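Local coordinates for protein endonuclease and methylase LlaGI (Lactococcus lactis, PDB 5FFJ) that probably recognises and methylates specific DNA sequences and couples a helicase-like ATPase to DNA restriction, as a single-chain Type ISP restriction-modification enzyme, at residues Y925-F939 / I1024-R1036. Sequence-based numbering, arbitrary orientation.
With nucleotides of chain B.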
# COMPACT_ATOMS: atom_id res chain seq x y z
N TYR A 925 -4.63 22.58 -0.46
CA TYR A 925 -4.70 23.80 -1.27
C TYR A 925 -5.33 24.97 -0.53
O TYR A 925 -5.18 26.12 -0.96
CB TYR A 925 -5.47 23.53 -2.55
CG TYR A 925 -6.94 23.26 -2.33
CD1 TYR A 925 -7.85 24.30 -2.26
CD2 TYR A 925 -7.40 21.96 -2.17
CE1 TYR A 925 -9.19 24.06 -2.05
CE2 TYR A 925 -8.74 21.71 -1.95
CZ TYR A 925 -9.62 22.77 -1.90
OH TYR A 925 -10.95 22.52 -1.69
N ILE A 926 -6.06 24.70 0.55
CA ILE A 926 -6.70 25.76 1.33
C ILE A 926 -5.64 26.75 1.81
O ILE A 926 -5.75 27.95 1.58
CB ILE A 926 -7.47 25.20 2.54
CG1 ILE A 926 -8.55 24.22 2.08
CG2 ILE A 926 -8.11 26.34 3.34
CD1 ILE A 926 -9.26 23.51 3.21
N ASP A 927 -4.63 26.22 2.48
CA ASP A 927 -3.47 27.01 2.89
C ASP A 927 -2.21 26.25 2.52
O ASP A 927 -1.84 25.27 3.17
CB ASP A 927 -3.51 27.32 4.39
CG ASP A 927 -2.74 28.58 4.75
OD1 ASP A 927 -2.81 29.56 3.98
OD2 ASP A 927 -2.08 28.59 5.81
N SER A 928 -1.56 26.69 1.45
CA SER A 928 -0.43 25.98 0.88
C SER A 928 0.44 26.95 0.08
O SER A 928 -0.08 27.88 -0.55
CB SER A 928 -0.91 24.84 -0.01
OG SER A 928 0.14 24.32 -0.81
N GLN A 929 1.75 26.74 0.12
CA GLN A 929 2.68 27.62 -0.56
C GLN A 929 2.44 27.64 -2.07
O GLN A 929 2.25 28.70 -2.66
CB GLN A 929 4.12 27.21 -0.26
CG GLN A 929 4.50 27.30 1.20
CD GLN A 929 4.35 28.71 1.76
OE1 GLN A 929 3.58 28.94 2.69
NE2 GLN A 929 5.09 29.65 1.19
N SER A 930 2.45 26.46 -2.67
CA SER A 930 2.39 26.35 -4.13
C SER A 930 0.97 26.34 -4.69
O SER A 930 0.77 26.07 -5.87
CB SER A 930 3.13 25.08 -4.58
OG SER A 930 2.54 23.92 -4.02
N ALA A 931 -0.02 26.63 -3.84
CA ALA A 931 -1.41 26.63 -4.26
C ALA A 931 -2.00 28.04 -4.33
O ALA A 931 -3.21 28.20 -4.47
CB ALA A 931 -2.24 25.76 -3.33
N ASP A 932 -1.16 29.06 -4.22
CA ASP A 932 -1.63 30.43 -4.29
C ASP A 932 -2.25 30.73 -5.65
O ASP A 932 -3.16 31.55 -5.76
CB ASP A 932 -0.48 31.41 -4.01
CG ASP A 932 0.67 31.26 -4.98
OD1 ASP A 932 0.97 30.10 -5.36
OD2 ASP A 932 1.27 32.28 -5.37
N GLY A 933 -1.75 30.06 -6.69
CA GLY A 933 -2.28 30.23 -8.03
C GLY A 933 -3.62 29.54 -8.19
O GLY A 933 -4.53 30.07 -8.81
N LEU A 934 -3.72 28.33 -7.64
CA LEU A 934 -4.97 27.57 -7.69
C LEU A 934 -6.09 28.35 -7.03
O LEU A 934 -7.22 28.36 -7.51
CB LEU A 934 -4.79 26.21 -7.02
CG LEU A 934 -6.04 25.36 -6.83
CD1 LEU A 934 -6.80 25.18 -8.14
CD2 LEU A 934 -5.66 24.00 -6.27
N ARG A 935 -5.77 29.01 -5.92
CA ARG A 935 -6.76 29.81 -5.20
C ARG A 935 -7.11 31.07 -5.98
O ARG A 935 -8.22 31.59 -5.86
CB ARG A 935 -6.25 30.17 -3.80
CG ARG A 935 -6.04 28.97 -2.89
CD ARG A 935 -5.80 29.38 -1.45
NE ARG A 935 -4.56 30.14 -1.27
CZ ARG A 935 -3.36 29.58 -1.11
NH1 ARG A 935 -3.21 28.27 -1.12
NH2 ARG A 935 -2.29 30.36 -0.94
N LYS A 936 -6.16 31.55 -6.78
CA LYS A 936 -6.41 32.71 -7.63
C LYS A 936 -7.33 32.31 -8.77
O LYS A 936 -8.19 33.09 -9.19
CB LYS A 936 -5.08 33.27 -8.17
CG LYS A 936 -5.23 34.53 -9.02
CD LYS A 936 -3.90 35.25 -9.17
CE LYS A 936 -3.97 36.37 -10.21
NZ LYS A 936 -4.03 35.85 -11.60
N SER A 937 -7.16 31.09 -9.26
CA SER A 937 -7.99 30.57 -10.35
C SER A 937 -9.41 30.28 -9.90
O SER A 937 -10.37 30.77 -10.49
CB SER A 937 -7.36 29.30 -10.93
OG SER A 937 -6.12 29.58 -11.55
N LEU A 938 -9.55 29.47 -8.85
CA LEU A 938 -10.86 29.06 -8.36
C LEU A 938 -11.74 30.25 -8.01
O LEU A 938 -12.97 30.17 -8.07
CB LEU A 938 -10.71 28.15 -7.13
CG LEU A 938 -10.06 26.78 -7.35
CD1 LEU A 938 -9.82 26.10 -6.01
CD2 LEU A 938 -10.91 25.90 -8.25
N PHE A 939 -11.12 31.37 -7.64
CA PHE A 939 -11.87 32.56 -7.25
C PHE A 939 -12.40 33.28 -8.49
O PHE A 939 -13.42 33.97 -8.43
CB PHE A 939 -10.99 33.50 -6.43
CG PHE A 939 -11.76 34.56 -5.69
CD1 PHE A 939 -12.84 34.23 -4.90
CD2 PHE A 939 -11.38 35.89 -5.78
CE1 PHE A 939 -13.55 35.21 -4.22
CE2 PHE A 939 -12.07 36.87 -5.09
CZ PHE A 939 -13.16 36.53 -4.32
N ILE A 1024 -14.95 35.08 3.29
CA ILE A 1024 -13.52 35.30 3.13
C ILE A 1024 -13.22 36.14 1.88
O ILE A 1024 -13.65 35.80 0.78
CB ILE A 1024 -12.75 33.96 3.04
CG1 ILE A 1024 -12.60 33.37 4.45
CG2 ILE A 1024 -11.38 34.14 2.37
CD1 ILE A 1024 -11.81 32.08 4.52
N SER A 1025 -12.47 37.21 2.09
CA SER A 1025 -11.99 38.05 0.99
C SER A 1025 -10.49 37.82 0.80
O SER A 1025 -9.69 38.36 1.57
CB SER A 1025 -12.26 39.53 1.28
OG SER A 1025 -11.61 39.95 2.46
N PRO A 1026 -10.10 37.00 -0.20
CA PRO A 1026 -8.67 36.74 -0.42
C PRO A 1026 -7.82 38.00 -0.56
O PRO A 1026 -8.30 39.01 -1.08
CB PRO A 1026 -8.66 35.93 -1.73
CG PRO A 1026 -10.05 35.97 -2.26
CD PRO A 1026 -10.94 36.20 -1.10
N ASP A 1027 -6.58 37.93 -0.09
CA ASP A 1027 -5.69 39.09 -0.06
C ASP A 1027 -4.78 39.15 -1.29
O ASP A 1027 -4.96 38.39 -2.24
CB ASP A 1027 -4.85 39.06 1.23
CG ASP A 1027 -4.09 37.76 1.41
OD1 ASP A 1027 -4.01 36.96 0.46
OD2 ASP A 1027 -3.56 37.53 2.52
N GLU A 1028 -3.83 40.07 -1.26
CA GLU A 1028 -2.87 40.24 -2.36
C GLU A 1028 -2.12 38.95 -2.65
O GLU A 1028 -1.83 38.64 -3.81
CB GLU A 1028 -1.87 41.35 -2.02
CG GLU A 1028 -2.50 42.71 -1.79
CD GLU A 1028 -1.49 43.75 -1.34
OE1 GLU A 1028 -0.33 43.38 -1.04
OE2 GLU A 1028 -1.85 44.95 -1.28
N ASN A 1029 -1.82 38.19 -1.60
CA ASN A 1029 -1.10 36.93 -1.73
C ASN A 1029 -2.02 35.78 -2.11
O ASN A 1029 -1.59 34.62 -2.15
CB ASN A 1029 -0.36 36.61 -0.42
CG ASN A 1029 0.37 37.81 0.15
OD1 ASN A 1029 0.91 38.63 -0.58
ND2 ASN A 1029 0.38 37.91 1.48
N ASN A 1030 -3.28 36.09 -2.39
CA ASN A 1030 -4.29 35.08 -2.71
C ASN A 1030 -4.44 34.06 -1.58
O ASN A 1030 -4.73 32.89 -1.83
CB ASN A 1030 -3.93 34.35 -4.02
CG ASN A 1030 -3.66 35.31 -5.17
OD1 ASN A 1030 -4.58 35.83 -5.79
ND2 ASN A 1030 -2.38 35.52 -5.46
N ASP A 1031 -4.23 34.51 -0.35
CA ASP A 1031 -4.40 33.67 0.83
C ASP A 1031 -5.80 33.83 1.41
O ASP A 1031 -6.26 34.95 1.65
CB ASP A 1031 -3.34 34.00 1.89
CG ASP A 1031 -1.95 33.56 1.50
OD1 ASP A 1031 -1.82 32.65 0.66
OD2 ASP A 1031 -0.98 34.13 2.04
N TRP A 1032 -6.47 32.70 1.63
CA TRP A 1032 -7.80 32.70 2.22
C TRP A 1032 -7.74 32.77 3.74
O TRP A 1032 -8.45 33.56 4.37
CB TRP A 1032 -8.58 31.45 1.79
CG TRP A 1032 -8.88 31.41 0.32
CD1 TRP A 1032 -8.77 32.44 -0.57
CD2 TRP A 1032 -9.34 30.28 -0.43
NE1 TRP A 1032 -9.13 32.02 -1.82
CE2 TRP A 1032 -9.49 30.70 -1.77
CE3 TRP A 1032 -9.65 28.96 -0.10
CZ2 TRP A 1032 -9.93 29.85 -2.77
CZ3 TRP A 1032 -10.08 28.11 -1.10
CH2 TRP A 1032 -10.22 28.56 -2.42
N ILE A 1033 -6.87 31.95 4.33
CA ILE A 1033 -6.73 31.88 5.79
C ILE A 1033 -5.29 32.12 6.23
O ILE A 1033 -4.35 31.99 5.44
CB ILE A 1033 -7.21 30.52 6.33
CG1 ILE A 1033 -6.47 29.37 5.65
CG2 ILE A 1033 -8.71 30.38 6.14
CD1 ILE A 1033 -6.64 28.04 6.38
N ASN A 1034 -5.13 32.45 7.51
CA ASN A 1034 -3.83 32.79 8.08
C ASN A 1034 -3.19 33.91 7.27
O ASN A 1034 -1.99 33.89 7.00
CB ASN A 1034 -2.92 31.57 8.11
CG ASN A 1034 -3.52 30.41 8.88
OD1 ASN A 1034 -3.94 30.56 10.03
ND2 ASN A 1034 -3.58 29.25 8.24
N GLN A 1035 -4.01 34.88 6.88
CA GLN A 1035 -3.55 36.00 6.06
C GLN A 1035 -2.48 36.80 6.80
O GLN A 1035 -2.46 36.85 8.03
CB GLN A 1035 -4.72 36.91 5.69
CG GLN A 1035 -5.81 36.20 4.89
CD GLN A 1035 -6.87 37.14 4.36
OE1 GLN A 1035 -6.93 38.31 4.74
NE2 GLN A 1035 -7.71 36.63 3.46
N ARG A 1036 -1.59 37.43 6.04
CA ARG A 1036 -0.43 38.09 6.62
C ARG A 1036 -0.68 39.54 6.99
O ARG A 1036 -1.75 40.10 6.71
CB ARG A 1036 0.75 38.02 5.65
CG ARG A 1036 1.09 36.63 5.16
CD ARG A 1036 2.52 36.57 4.64
NE ARG A 1036 2.59 36.17 3.24
CZ ARG A 1036 3.60 36.45 2.43
NH1 ARG A 1036 4.64 37.16 2.87
NH2 ARG A 1036 3.58 36.04 1.17
P DC B 9 3.40 23.44 -0.20
OP1 DC B 9 3.23 24.19 -1.47
OP2 DC B 9 3.17 24.13 1.08
O5' DC B 9 2.49 22.12 -0.23
C5' DC B 9 2.44 21.31 -1.41
C4' DC B 9 2.71 19.85 -1.10
O4' DC B 9 4.12 19.67 -0.76
C3' DC B 9 1.92 19.27 0.08
O3' DC B 9 1.32 18.03 -0.28
C2' DC B 9 2.97 19.11 1.17
C1' DC B 9 4.20 18.80 0.35
N1 DC B 9 5.52 19.02 1.06
C2 DC B 9 6.53 18.04 0.99
O2 DC B 9 6.33 17.01 0.34
N3 DC B 9 7.71 18.26 1.63
C4 DC B 9 7.90 19.38 2.32
N4 DC B 9 9.07 19.55 2.94
C5 DC B 9 6.89 20.39 2.41
C6 DC B 9 5.73 20.16 1.77
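In both Arg935 and Trp1032 the first torsion (chi1 -64° and -66°) sets CG anti to the carbonyl carbon, and a bend at chi3 (-65°) turns the arginine's guanidinium off the indole toward the carbonyls of Asn1030, Tyr925 and Ser928. CD of Arg935 lies 3.9 Å from the centroid of the five-membered ring of Trp1032, over its face, a CH-pi contact. Beyond it the guanidinium stands steeply to the ring. In that plane NE donates a nearly straight bond to Asn1030 O (2.8 Å), and NH1 is held by Tyr925 O (2.9 Å) and, on a lone pair, by Ser928 O. NH2 makes a salt bridge to Asp1031 OD1 (2.8 Å), although as a hydrogen bond it is weak. Three backbone carbonyls and a carboxylate thus fix the group's rotation. Were an alanine to stand in for Arg935, Asp1031 would probably lose this counter-charge, three carbonyls these bonds, and one indole face its cover.

At one end, Pro1026 CG sits over the centre of the Phe939 ring, 3.7 Å from its centroid. At the other, Asn1034 ND2 reaches Asp927 OD2 (2.9 Å) from above the carboxylate plane; Lys1258 and Lys1259 also pair with this aspartate. Ile926 CG2 packs against Ile1033 CD1 (3.8 Å).

Because Arg935 also ties Tyr925 and Ser928 together, it probably helps hold the turn whose Gln929 N bonds to OP2 and Ser930 N to OP1 (2.7 Å for the latter) of DC9 of chain B. This joins a DNA-backbone-binding turn and helix 932-941 to the loop leaving edge strand 1022-1024, in a mixed sheet consistent with the Rossmann-like fold of N6-adenine DNA methyltransferases.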